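Local coordinates for response regulator (PDB 3EQZ), which belongs to the response regulators, signalling proteins of many bacteria, and folds as a CheY-like receiver domain, at residues F7-D12 and I50-M55; L54-M59 and L79-D84; P74-L79 and G99-N104. All blocks are in the same frame, centred on the assembly; numbering follows the deposited sequence.

Contact 1 of 3, residues F7-D12 and I50-M55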
ATOM      1  N   PHE B   7       7.508 -26.954   4.464  1.00 28.28           N
ATOM      2  CA  PHE B   7       7.238 -26.698   5.887  1.00 29.51           C
ATOM      3  C   PHE B   7       6.039 -25.807   5.967  1.00 30.10           C
ATOM      4  O   PHE B   7       6.056 -24.701   5.387  1.00 30.48           O
ATOM      5  CB  PHE B   7       8.432 -26.003   6.539  1.00 27.95           C
ATOM      6  CG  PHE B   7       9.677 -26.863   6.547  1.00 30.85           C
ATOM      7  CD1 PHE B   7       9.895 -27.796   7.566  1.00 31.93           C
ATOM      8  CD2 PHE B   7      10.618 -26.769   5.533  1.00 30.73           C
ATOM      9  CE1 PHE B   7      11.048 -28.635   7.576  1.00 35.21           C
ATOM     10  CE2 PHE B   7      11.789 -27.606   5.538  1.00 34.61           C
ATOM     11  CZ  PHE B   7      11.988 -28.543   6.555  1.00 33.38           C
ATOM     12  N   ILE B   8       5.011 -26.278   6.653  1.00 29.98           N
ATOM     13  CA  ILE B   8       3.812 -25.510   6.888  1.00 31.54           C
ATOM     14  C   ILE B   8       3.876 -24.909   8.295  1.00 32.23           C
ATOM     15  O   ILE B   8       3.982 -25.650   9.284  1.00 31.28           O
ATOM     16  CB  ILE B   8       2.531 -26.383   6.814  1.00 31.62           C
ATOM     17  CG1 ILE B   8       2.393 -26.966   5.416  1.00 30.88           C
ATOM     18  CG2 ILE B   8       1.258 -25.541   7.203  1.00 31.28           C
ATOM     19  CD1 ILE B   8       1.418 -28.138   5.297  1.00 31.30           C
ATOM     20  N   VAL B   9       3.819 -23.576   8.371  1.00 31.35           N
ATOM     21  CA  VAL B   9       3.917 -22.869   9.649  1.00 31.25           C
ATOM     22  C   VAL B   9       2.609 -22.081   9.915  1.00 32.11           C
ATOM     23  O   VAL B   9       2.298 -21.074   9.259  1.00 29.48           O
ATOM     24  CB  VAL B   9       5.161 -21.976   9.677  1.00 31.48           C
ATOM     25  CG1 VAL B   9       5.429 -21.438  11.079  1.00 30.15           C
ATOM     26  CG2 VAL B   9       6.369 -22.748   9.089  1.00 28.36           C
ATOM     27  N   ASP B  10       1.834 -22.557  10.884  1.00 32.91           N
ATOM     28  CA  ASP B  10       0.497 -22.018  11.107  1.00 34.98           C
ATOM     29  C   ASP B  10       0.085 -22.558  12.439  1.00 36.33           C
ATOM     30  O   ASP B  10       0.038 -23.786  12.620  1.00 35.41           O
ATOM     31  CB  ASP B  10      -0.443 -22.571  10.036  1.00 36.22           C
ATOM     32  CG  ASP B  10      -1.858 -21.969  10.095  1.00 40.55           C
ATOM     33  OD1 ASP B  10      -2.200 -21.215  11.058  1.00 42.54           O
ATOM     34  OD2 ASP B  10      -2.621 -22.240   9.129  1.00 46.45           O
ATOM     35  N   ASP B  11      -0.221 -21.682  13.391  1.00 38.53           N
ATOM     36  CA  ASP B  11      -0.593 -22.193  14.723  1.00 40.99           C
ATOM     37  C   ASP B  11      -2.096 -22.565  14.842  1.00 42.31           C
ATOM     38  O   ASP B  11      -2.561 -22.994  15.888  1.00 42.58           O
ATOM     39  CB  ASP B  11      -0.145 -21.238  15.826  1.00 40.67           C
ATOM     40  CG  ASP B  11      -0.809 -19.891  15.724  1.00 42.47           C
ATOM     41  OD1 ASP B  11      -1.592 -19.655  14.784  1.00 45.60           O
ATOM     42  OD2 ASP B  11      -0.563 -19.064  16.599  1.00 44.88           O
ATOM     43  N   ASP B  12      -2.845 -22.414  13.757  1.00 42.89           N
ATOM     44  CA  ASP B  12      -4.243 -22.791  13.783  1.00 44.04           C
ATOM     45  C   ASP B  12      -4.365 -24.228  13.263  1.00 43.80           C
ATOM     46  O   ASP B  12      -4.020 -24.543  12.132  1.00 42.81           O
ATOM     47  CB  ASP B  12      -5.085 -21.813  12.963  1.00 44.81           C
ATOM     48  CG  ASP B  12      -6.582 -22.128  13.022  1.00 48.27           C
ATOM     49  OD1 ASP B  12      -7.059 -23.015  12.282  1.00 49.57           O
ATOM     50  OD2 ASP B  12      -7.296 -21.478  13.806  1.00 54.09           O
ATOM     51  N   ILE B  50       8.495 -22.931   2.099  1.00 27.41           N
ATOM     52  CA  ILE B  50       7.880 -22.615   3.392  1.00 26.48           C
ATOM     53  C   ILE B  50       6.517 -22.001   3.102  1.00 27.55           C
ATOM     54  O   ILE B  50       6.429 -21.022   2.342  1.00 29.25           O
ATOM     55  CB  ILE B  50       8.700 -21.584   4.172  1.00 25.75           C
ATOM     56  CG1 ILE B  50      10.141 -22.107   4.370  1.00 26.90           C
ATOM     57  CG2 ILE B  50       7.998 -21.184   5.476  1.00 24.95           C
ATOM     58  CD1 ILE B  50      11.104 -20.976   4.803  1.00 30.54           C
ATOM     59  N   ILE B  51       5.468 -22.572   3.671  1.00 26.65           N
ATOM     60  CA  ILE B  51       4.149 -21.954   3.590  1.00 27.80           C
ATOM     61  C   ILE B  51       3.886 -21.341   4.939  1.00 28.83           C
ATOM     62  O   ILE B  51       3.797 -22.044   5.945  1.00 27.29           O
ATOM     63  CB  ILE B  51       3.051 -22.954   3.179  1.00 28.16           C
ATOM     64  CG1 ILE B  51       3.412 -23.636   1.837  1.00 28.89           C
ATOM     65  CG2 ILE B  51       1.656 -22.310   3.187  1.00 27.91           C
ATOM     66  CD1 ILE B  51       2.400 -24.782   1.440  1.00 34.30           C
ATOM     67  N   LEU B  52       3.795 -20.012   4.959  1.00 28.63           N
ATOM     68  CA  LEU B  52       3.758 -19.265   6.207  1.00 29.91           C
ATOM     69  C   LEU B  52       2.420 -18.533   6.376  1.00 31.83           C
ATOM     70  O   LEU B  52       2.086 -17.655   5.548  1.00 31.89           O
ATOM     71  CB  LEU B  52       4.918 -18.263   6.283  1.00 29.44           C
ATOM     72  CG  LEU B  52       4.961 -17.316   7.536  1.00 31.54           C
ATOM     73  CD1 LEU B  52       5.011 -18.105   8.888  1.00 25.53           C
ATOM     74  CD2 LEU B  52       6.124 -16.278   7.491  1.00 28.30           C
ATOM     75  N   ASP B  53       1.636 -18.909   7.401  1.00 32.59           N
ATOM     76  CA  ASP B  53       0.437 -18.140   7.716  1.00 34.38           C
ATOM     77  C   ASP B  53       0.895 -16.949   8.534  1.00 34.44           C
ATOM     78  O   ASP B  53       1.698 -17.122   9.419  1.00 34.43           O
ATOM     79  CB  ASP B  53      -0.645 -18.954   8.482  1.00 35.12           C
ATOM     80  CG  ASP B  53      -1.984 -18.155   8.652  1.00 37.31           C
ATOM     81  OD1 ASP B  53      -2.973 -18.441   7.916  1.00 43.00           O
ATOM     82  OD2 ASP B  53      -2.041 -17.214   9.475  1.00 37.37           O
ATOM     83  N   LEU B  54       0.397 -15.745   8.229  1.00 35.01           N
ATOM     84  CA  LEU B  54       0.853 -14.551   8.920  1.00 36.26           C
ATOM     85  C   LEU B  54       0.352 -14.536  10.353  1.00 36.80           C
ATOM     86  O   LEU B  54       0.878 -13.827  11.180  1.00 35.25           O
ATOM     87  CB  LEU B  54       0.367 -13.274   8.229  1.00 36.01           C
ATOM     88  CG  LEU B  54       0.961 -12.937   6.865  1.00 38.13           C
ATOM     89  CD1 LEU B  54       0.389 -11.592   6.418  1.00 40.48           C
ATOM     90  CD2 LEU B  54       2.483 -12.932   6.854  1.00 35.84           C
ATOM     91  N   MET B  55      -0.704 -15.299  10.619  1.00 38.71           N
ATOM     92  CA  MET B  55      -1.194 -15.469  11.983  1.00 39.88           C
ATOM     93  C   MET B  55      -1.678 -14.127  12.556  1.00 41.86           C
ATOM     94  O   MET B  55      -1.520 -13.851  13.767  1.00 42.84           O
ATOM     95  CB  MET B  55      -0.083 -16.105  12.846  1.00 39.20           C
ATOM     96  CG  MET B  55       0.106 -17.658  12.573  1.00 35.53           C
ATOM     97  SD  MET B  55       1.515 -18.488  13.375  1.00 25.46           S
ATOM     98  CE  MET B  55       2.939 -18.157  12.298  1.00 33.47           C
TER
HETATM   99  O   HOH W   1      -3.456 -20.901   6.826  1.00 47.88           O
HETATM  100  O   HOH W   2      -3.503 -18.913  11.742  1.00 57.09           O
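With CG of D10 and CG of D53 both anti to their backbone N (chi1 -175° and -173°), the two carboxylates come together at the C-terminal ends of neighbouring parallel strands, 6-9 and 49-53. As in the CheY-like family, this is the position of the acidic pocket of receiver domains, at the C-terminal edge of the sheet. The groups lie stacked, their planes 14° apart, with D10 CG 3.6 Å from D53 CB and D10 OD2 4.0 Å from D53 OD1. One water bridges them, donating to D10 OD2 at 2.8 Å and to D53 OD1 at 2.7 Å; a second links D10 OD1 with D53 OD2, weakly at the latter. T15 also hydrogen-bonds D10 OD2, and K108 forms a salt bridge with D53 OD1, so the pair is held by more than the solvent between it. Each acid also closes an Asx turn: D12 N meets D10 OD1 from above the carboxylate plane, whereas M55 N approaches D53 OD2 on its anti side at 2.6 Å.

Before these acids along the strands, pairing is regular and parallel, I51 N to F7 O, V9 N to I51 O and D53 N to V9 O. V9 meets L52 on one sheet face, CB to CD1 at 4.0 Å, and L52 continues onto V64 and I65 of helix 60-70. I8 and I51 occupy the other face. Past the strand ends M55, its chain bent at the sulfur, runs obliquely over D11: the backbone D11 N makes a weak 3.6 Å bond to M55 SD, and D11 OD1 touches M55 CG at 3.4 Å.

Contact 2 of 3, residues L54-M59 and L79-D84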
ATOM      1  N   LEU B  54       0.397 -15.745   8.229  1.00 35.01           N
ATOM      2  CA  LEU B  54       0.853 -14.551   8.920  1.00 36.26           C
ATOM      3  C   LEU B  54       0.352 -14.536  10.353  1.00 36.80           C
ATOM      4  O   LEU B  54       0.878 -13.827  11.180  1.00 35.25           O
ATOM      5  CB  LEU B  54       0.367 -13.274   8.229  1.00 36.01           C
ATOM      6  CG  LEU B  54       0.961 -12.937   6.865  1.00 38.13           C
ATOM      7  CD1 LEU B  54       0.389 -11.592   6.418  1.00 40.48           C
ATOM      8  CD2 LEU B  54       2.483 -12.932   6.854  1.00 35.84           C
ATOM      9  N   MET B  55      -0.704 -15.299  10.619  1.00 38.71           N
ATOM     10  CA  MET B  55      -1.194 -15.469  11.983  1.00 39.88           C
ATOM     11  C   MET B  55      -1.678 -14.127  12.556  1.00 41.86           C
ATOM     12  O   MET B  55      -1.520 -13.851  13.767  1.00 42.84           O
ATOM     13  CB  MET B  55      -0.083 -16.105  12.846  1.00 39.20           C
ATOM     14  CG  MET B  55       0.106 -17.658  12.573  1.00 35.53           C
ATOM     15  SD  MET B  55       1.515 -18.488  13.375  1.00 25.46           S
ATOM     16  CE  MET B  55       2.939 -18.157  12.298  1.00 33.47           C
ATOM     17  N   MET B  56      -2.263 -13.282  11.692  1.00 43.06           N
ATOM     18  CA  MET B  56      -2.802 -11.998  12.166  1.00 44.02           C
ATOM     19  C   MET B  56      -3.964 -12.400  13.097  1.00 45.41           C
ATOM     20  O   MET B  56      -4.681 -13.369  12.786  1.00 46.03           O
ATOM     21  CB  MET B  56      -3.311 -11.156  10.991  1.00 44.85           C
ATOM     22  CG  MET B  56      -2.209 -10.452  10.166  1.00 43.39           C
ATOM     23  SD  MET B  56      -1.316  -9.247  11.146  1.00 38.14           S
ATOM     24  CE  MET B  56       0.332  -9.811  10.984  1.00 29.78           C
ATOM     25  N   PRO B  57      -4.193 -11.647  14.202  1.00 45.62           N
ATOM     26  CA  PRO B  57      -3.620 -10.328  14.419  1.00 45.49           C
ATOM     27  C   PRO B  57      -2.458 -10.312  15.428  1.00 44.81           C
ATOM     28  O   PRO B  57      -2.175  -9.267  15.997  1.00 43.64           O
ATOM     29  CB  PRO B  57      -4.815  -9.558  14.993  1.00 45.86           C
ATOM     30  CG  PRO B  57      -5.521 -10.613  15.866  1.00 45.86           C
ATOM     31  CD  PRO B  57      -5.168 -11.984  15.265  1.00 45.95           C
ATOM     32  N   ASP B  58      -1.822 -11.460  15.644  1.00 43.99           N
ATOM     33  CA  ASP B  58      -0.551 -11.557  16.398  1.00 44.35           C
ATOM     34  C   ASP B  58       0.626 -11.233  15.477  1.00 43.21           C
ATOM     35  O   ASP B  58       0.449 -11.098  14.241  1.00 44.38           O
ATOM     36  CB  ASP B  58      -0.370 -12.992  16.949  1.00 44.97           C
ATOM     37  CG  ASP B  58      -1.541 -13.427  17.831  1.00 49.05           C
ATOM     38  OD1 ASP B  58      -1.937 -12.615  18.716  1.00 52.30           O
ATOM     39  OD2 ASP B  58      -2.080 -14.547  17.624  1.00 51.59           O
ATOM     40  N   MET B  59       1.827 -11.144  16.050  1.00 41.23           N
ATOM     41  CA  MET B  59       2.954 -10.776  15.155  0.50 39.63           C
ATOM     42  C   MET B  59       3.888 -11.966  14.924  1.00 39.15           C
ATOM     43  O   MET B  59       4.986 -11.797  14.402  1.00 38.80           O
ATOM     44  CB  MET B  59       3.751  -9.513  15.603  0.50 39.44           C
ATOM     45  CG  MET B  59       3.231  -8.106  15.165  0.50 37.81           C
ATOM     46  SD  MET B  59       3.753  -7.201  13.644  0.50 32.70           S
ATOM     47  CE  MET B  59       5.482  -7.632  13.498  0.50 34.56           C
ATOM     48  N   LEU B  79       3.154 -16.948   1.372  1.00 26.94           N
ATOM     49  CA  LEU B  79       2.532 -16.306   2.489  1.00 28.33           C
ATOM     50  C   LEU B  79       1.041 -16.426   2.401  1.00 29.36           C
ATOM     51  O   LEU B  79       0.459 -16.265   1.338  1.00 30.33           O
ATOM     52  CB  LEU B  79       2.901 -14.835   2.566  1.00 27.39           C
ATOM     53  CG  LEU B  79       4.378 -14.500   2.561  1.00 28.87           C
ATOM     54  CD1 LEU B  79       4.497 -12.974   2.409  1.00 29.78           C
ATOM     55  CD2 LEU B  79       5.078 -14.994   3.898  1.00 24.58           C
ATOM     56  N   ILE B  80       0.411 -16.676   3.534  1.00 31.16           N
ATOM     57  CA  ILE B  80      -1.027 -16.853   3.551  1.00 33.33           C
ATOM     58  C   ILE B  80      -1.657 -15.985   4.595  1.00 35.27           C
ATOM     59  O   ILE B  80      -1.106 -15.849   5.681  1.00 34.28           O
ATOM     60  CB  ILE B  80      -1.399 -18.307   3.784  1.00 34.60           C
ATOM     61  CG1 ILE B  80      -0.684 -19.178   2.701  1.00 33.43           C
ATOM     62  CG2 ILE B  80      -2.962 -18.422   3.684  1.00 34.35           C
ATOM     63  CD1 ILE B  80      -1.201 -20.580   2.561  1.00 37.76           C
ATOM     64  N   SER B  81      -2.788 -15.356   4.232  1.00 37.92           N
ATOM     65  CA  SER B  81      -3.524 -14.453   5.144  1.00 41.47           C
ATOM     66  C   SER B  81      -4.752 -13.858   4.466  1.00 42.81           C
ATOM     67  O   SER B  81      -4.851 -13.896   3.238  1.00 43.15           O
ATOM     68  CB  SER B  81      -2.603 -13.273   5.526  1.00 40.13           C
ATOM     69  OG  SER B  81      -3.024 -12.692   6.749  1.00 43.39           O
ATOM     70  N   GLY B  82      -5.651 -13.235   5.231  1.00 45.79           N
ATOM     71  CA  GLY B  82      -6.648 -12.283   4.621  1.00 48.26           C
ATOM     72  C   GLY B  82      -6.068 -11.170   3.714  1.00 50.79           C
ATOM     73  O   GLY B  82      -5.012 -10.586   4.000  1.00 50.53           O
ATOM     74  N   TYR B  83      -6.737 -10.853   2.595  1.00 53.23           N
ATOM     75  CA  TYR B  83      -6.335  -9.662   1.788  1.00 55.08           C
ATOM     76  C   TYR B  83      -6.253  -8.440   2.704  1.00 55.26           C
ATOM     77  O   TYR B  83      -5.319  -7.642   2.620  1.00 54.53           O
ATOM     78  CB  TYR B  83      -7.342  -9.358   0.659  1.00 55.72           C
ATOM     79  CG  TYR B  83      -6.946  -8.173  -0.202  1.00 57.90           C
ATOM     80  CD1 TYR B  83      -6.201  -8.352  -1.362  1.00 60.14           C
ATOM     81  CD2 TYR B  83      -7.313  -6.868   0.154  1.00 61.69           C
ATOM     82  CE1 TYR B  83      -5.829  -7.268  -2.153  1.00 62.78           C
ATOM     83  CE2 TYR B  83      -6.947  -5.771  -0.620  1.00 62.54           C
ATOM     84  CZ  TYR B  83      -6.206  -5.978  -1.776  1.00 64.10           C
ATOM     85  OH  TYR B  83      -5.836  -4.898  -2.554  1.00 65.27           O
ATOM     86  N   ASP B  84      -7.295  -8.288   3.525  1.00 56.19           N
ATOM     87  CA  ASP B  84      -7.292  -7.338   4.624  1.00 56.85           C
ATOM     88  C   ASP B  84      -6.761  -5.971   4.283  1.00 56.41           C
ATOM     89  O   ASP B  84      -5.734  -5.546   4.834  1.00 56.83           O
ATOM     90  CB  ASP B  84      -6.429  -7.887   5.718  1.00 57.35           C
ATOM     91  CG  ASP B  84      -7.239  -8.559   6.768  1.00 60.57           C
ATOM     92  OD1 ASP B  84      -7.397  -9.801   6.653  1.00 62.03           O
ATOM     93  OD2 ASP B  84      -7.732  -7.824   7.679  1.00 62.24           O
TER
HETATM   94  O   HOH W   3      -3.099 -13.891   9.017  1.00 52.67           O
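L54 lays its CD1 branch over S81, 3.5 Å from CB and 3.6 Å from OG, while CB of the same leucine sits 3.7 Å from OG. CG lies beside the backbone N of L54 (chi1 -69°), which carries the isobutyl group across to the strand; the other branch, CD2, meets L79 CD2 at 4.4 Å. The leucine thus reaches from L79 to S81 along strand 76-81, and A91 of helix 87-97 borders it as well. Its main chain is tied to the same strand: L54 N donates to I80 O at 3.0 Å, almost in line with the carbonyl, though the N-H is somewhat bent (157°). Two residues on, a water takes over: M56 N donates to it at 2.9 Å, and S81 OG lies 2.6 Å from it. S81 OG is anti to its backbone N (chi1 -157°), which turns the hydroxyl to this water. M56 itself bends away, and a cis peptide before P57 turns the loop that leads to helix 60-70. M56 and P57 pack on S97 of a second subunit. The receiver-domain loop after strand 49-53 is therefore held here by one direct backbone bond, one water bridge and leucine packing, so the serine serves both an apolar and a polar partner.

Contact 3 of 3, residues P74-L79 and G99-N104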
ATOM      1  N   PRO B  74      17.574 -19.027   2.105  1.00 33.64           N
ATOM      2  CA  PRO B  74      17.482 -19.114   0.662  1.00 33.20           C
ATOM      3  C   PRO B  74      16.180 -19.819   0.231  1.00 32.22           C
ATOM      4  O   PRO B  74      15.933 -19.977  -0.960  1.00 32.37           O
ATOM      5  CB  PRO B  74      18.748 -19.933   0.300  1.00 32.57           C
ATOM      6  CG  PRO B  74      18.850 -20.928   1.433  1.00 33.45           C
ATOM      7  CD  PRO B  74      18.337 -20.173   2.677  1.00 35.12           C
ATOM      8  N   ALA B  75      15.337 -20.199   1.192  1.00 30.26           N
ATOM      9  CA  ALA B  75      14.186 -21.048   0.916  1.00 29.92           C
ATOM     10  C   ALA B  75      13.099 -20.269   0.146  1.00 28.83           C
ATOM     11  O   ALA B  75      13.060 -19.076   0.215  1.00 28.56           O
ATOM     12  CB  ALA B  75      13.588 -21.620   2.238  1.00 29.78           C
ATOM     13  N   SER B  76      12.255 -20.958  -0.615  1.00 28.72           N
ATOM     14  CA  SER B  76      11.114 -20.289  -1.272  1.00 28.37           C
ATOM     15  C   SER B  76      10.053 -20.102  -0.216  1.00 27.50           C
ATOM     16  O   SER B  76       9.843 -20.997   0.646  1.00 26.56           O
ATOM     17  CB  SER B  76      10.528 -21.130  -2.394  1.00 27.72           C
ATOM     18  OG  SER B  76      11.488 -21.357  -3.393  1.00 33.38           O
ATOM     19  N   LEU B  77       9.357 -18.965  -0.297  1.00 26.39           N
ATOM     20  CA  LEU B  77       8.367 -18.613   0.686  1.00 26.03           C
ATOM     21  C   LEU B  77       6.988 -18.329   0.072  1.00 26.77           C
ATOM     22  O   LEU B  77       6.867 -17.577  -0.925  1.00 25.70           O
ATOM     23  CB  LEU B  77       8.872 -17.419   1.495  1.00 27.43           C
ATOM     24  CG  LEU B  77       8.079 -16.877   2.673  1.00 29.19           C
ATOM     25  CD1 LEU B  77       7.972 -17.927   3.718  1.00 25.28           C
ATOM     26  CD2 LEU B  77       8.783 -15.615   3.209  1.00 29.88           C
ATOM     27  N   ILE B  78       5.961 -18.927   0.666  1.00 25.22           N
ATOM     28  CA  ILE B  78       4.560 -18.645   0.301  1.00 25.93           C
ATOM     29  C   ILE B  78       3.864 -18.070   1.528  1.00 26.72           C
ATOM     30  O   ILE B  78       4.021 -18.604   2.611  1.00 25.89           O
ATOM     31  CB  ILE B  78       3.813 -19.912  -0.126  1.00 26.24           C
ATOM     32  CG1 ILE B  78       4.424 -20.465  -1.420  1.00 26.77           C
ATOM     33  CG2 ILE B  78       2.346 -19.631  -0.260  1.00 25.25           C
ATOM     34  CD1 ILE B  78       4.183 -21.995  -1.706  1.00 25.99           C
ATOM     35  N   LEU B  79       3.154 -16.948   1.372  1.00 26.94           N
ATOM     36  CA  LEU B  79       2.532 -16.306   2.489  1.00 28.33           C
ATOM     37  C   LEU B  79       1.041 -16.426   2.401  1.00 29.36           C
ATOM     38  O   LEU B  79       0.459 -16.265   1.338  1.00 30.33           O
ATOM     39  CB  LEU B  79       2.901 -14.835   2.566  1.00 27.39           C
ATOM     40  CG  LEU B  79       4.378 -14.500   2.561  1.00 28.87           C
ATOM     41  CD1 LEU B  79       4.497 -12.974   2.409  1.00 29.78           C
ATOM     42  CD2 LEU B  79       5.078 -14.994   3.898  1.00 24.58           C
ATOM     43  N   GLY B  99      15.036  -9.226   1.099  1.00 37.97           N
ATOM     44  CA  GLY B  99      15.811 -10.176   0.327  1.00 36.49           C
ATOM     45  C   GLY B  99      15.281 -11.595   0.327  1.00 35.33           C
ATOM     46  O   GLY B  99      15.989 -12.514  -0.108  1.00 35.69           O
ATOM     47  N   LEU B 100      14.037 -11.789   0.765  1.00 32.87           N
ATOM     48  CA  LEU B 100      13.440 -13.140   0.779  1.00 31.20           C
ATOM     49  C   LEU B 100      12.793 -13.526  -0.563  1.00 30.32           C
ATOM     50  O   LEU B 100      12.227 -12.685  -1.203  1.00 28.45           O
ATOM     51  CB  LEU B 100      12.415 -13.280   1.931  1.00 29.24           C
ATOM     52  CG  LEU B 100      13.080 -13.212   3.296  1.00 27.93           C
ATOM     53  CD1 LEU B 100      12.048 -13.293   4.397  1.00 25.99           C
ATOM     54  CD2 LEU B 100      14.126 -14.350   3.462  1.00 28.07           C
ATOM     55  N   ASN B 101      12.870 -14.803  -0.960  1.00 29.69           N
ATOM     56  CA  ASN B 101      12.245 -15.259  -2.214  1.00 31.01           C
ATOM     57  C   ASN B 101      10.739 -15.679  -2.056  1.00 29.84           C
ATOM     58  O   ASN B 101      10.417 -16.865  -1.934  1.00 27.04           O
ATOM     59  CB  ASN B 101      13.085 -16.379  -2.857  1.00 31.65           C
ATOM     60  CG  ASN B 101      12.491 -16.910  -4.205  1.00 35.58           C
ATOM     61  OD1 ASN B 101      12.699 -18.093  -4.603  1.00 38.80           O
ATOM     62  ND2 ASN B 101      11.783 -16.046  -4.903  1.00 35.56           N
ATOM     63  N   VAL B 102       9.853 -14.674  -2.041  1.00 29.08           N
ATOM     64  CA  VAL B 102       8.420 -14.905  -1.966  1.00 28.83           C
ATOM     65  C   VAL B 102       7.924 -15.301  -3.350  1.00 29.89           C
ATOM     66  O   VAL B 102       8.041 -14.520  -4.302  1.00 31.38           O
ATOM     67  CB  VAL B 102       7.663 -13.653  -1.519  1.00 29.31           C
ATOM     68  CG1 VAL B 102       6.150 -13.940  -1.398  1.00 27.74           C
ATOM     69  CG2 VAL B 102       8.233 -13.119  -0.194  1.00 27.65           C
ATOM     70  N   ILE B 103       7.428 -16.521  -3.484  1.00 29.28           N
ATOM     71  CA  ILE B 103       7.028 -17.050  -4.797  1.00 29.31           C
ATOM     72  C   ILE B 103       5.505 -16.962  -5.050  1.00 29.62           C
ATOM     73  O   ILE B 103       5.071 -17.056  -6.183  1.00 28.63           O
ATOM     74  CB  ILE B 103       7.481 -18.482  -4.955  1.00 29.48           C
ATOM     75  CG1 ILE B 103       6.881 -19.339  -3.832  1.00 28.84           C
ATOM     76  CG2 ILE B 103       9.039 -18.559  -5.032  1.00 28.38           C
ATOM     77  CD1 ILE B 103       6.977 -20.805  -4.155  1.00 26.27           C
ATOM     78  N   ASN B 104       4.721 -16.685  -4.004  1.00 29.11           N
ATOM     79  CA  ASN B 104       3.312 -16.491  -4.174  1.00 29.11           C
ATOM     80  C   ASN B 104       2.720 -16.161  -2.846  1.00 29.06           C
ATOM     81  O   ASN B 104       3.387 -16.366  -1.825  1.00 27.84           O
ATOM     82  CB  ASN B 104       2.670 -17.783  -4.732  1.00 29.05           C
ATOM     83  CG  ASN B 104       1.360 -17.501  -5.496  1.00 33.37           C
ATOM     84  OD1 ASN B 104       0.972 -16.356  -5.672  1.00 35.94           O
ATOM     85  ND2 ASN B 104       0.721 -18.542  -5.973  1.00 34.67           N
TER
HETATM   86  O   HOH W   4      14.426 -16.714   0.620  1.00 39.00           O
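L77 anchors the backbone pairing of strand 76-79 with the edge strand 101-104: its N donates to N101 O at 2.9 Å, and its O accepts from I103 N at 2.8 Å. The next bond runs from L79 N to N104 O, on a lone pair in the carbonyl plane but longer at 3.3 Å. Acceptance by N104 O, where regular parallel pairing would use I103 O, is consistent with a beta bulge at I103, whose psi of -13° is far from extended. The strand segments diverge by 52°, a strong twist. Between A75 O and N101 N a water stands in for a direct bond, donating to the first and accepting from the second.

Apolar contacts form two groups, each covered by a helix. Toward helix 87-97, L77 CD2 lies 4.2 Å from L100 CD1 and also near V102 CG2, while L79 CD1 reaches V102 CG1; A95 and L96 of that helix cover V102. In the second group, I103 holds CG1 between its backbone N and carbonyl carbon (chi1 58°), bringing the end of the side chain over to I78, CG1 to CG1 at 3.6 Å. F118 of helix 112-124 lies on both I78 and I103. CG2 of I103 rests against S76 CB at 4.0 Å.

G99, with positive phi, is the C-prime residue of a Schellman motif ending helix 87-97, and the chain then re-enters the sheet: the beta-alpha-beta crossover of strand 76-81, helix 87-97 and strand 101-107 in the CheY-like fold.

How the contacts relate
From the N terminus, contact 1 closes the first loop, bringing strand 49-53 back beside strand 6-9 after 37 intervening residues. Contact 2 opens where contact 1 ends, sharing L54 and M55 with it, and closes past helix 60-70 on strand 76-81. Contact 3 opens on that strand before contact 2 is complete; the two cross, sharing L79, and contact 3 closes on edge strand 101-107 beyond helix 87-97. Contacts 1 and 3 follow in series, yet they touch in space because strands 49-53 and 76-81 are neighbours: I50 O lies 2.7 Å from I78 N. Together the contacts tie four of the five parallel strands.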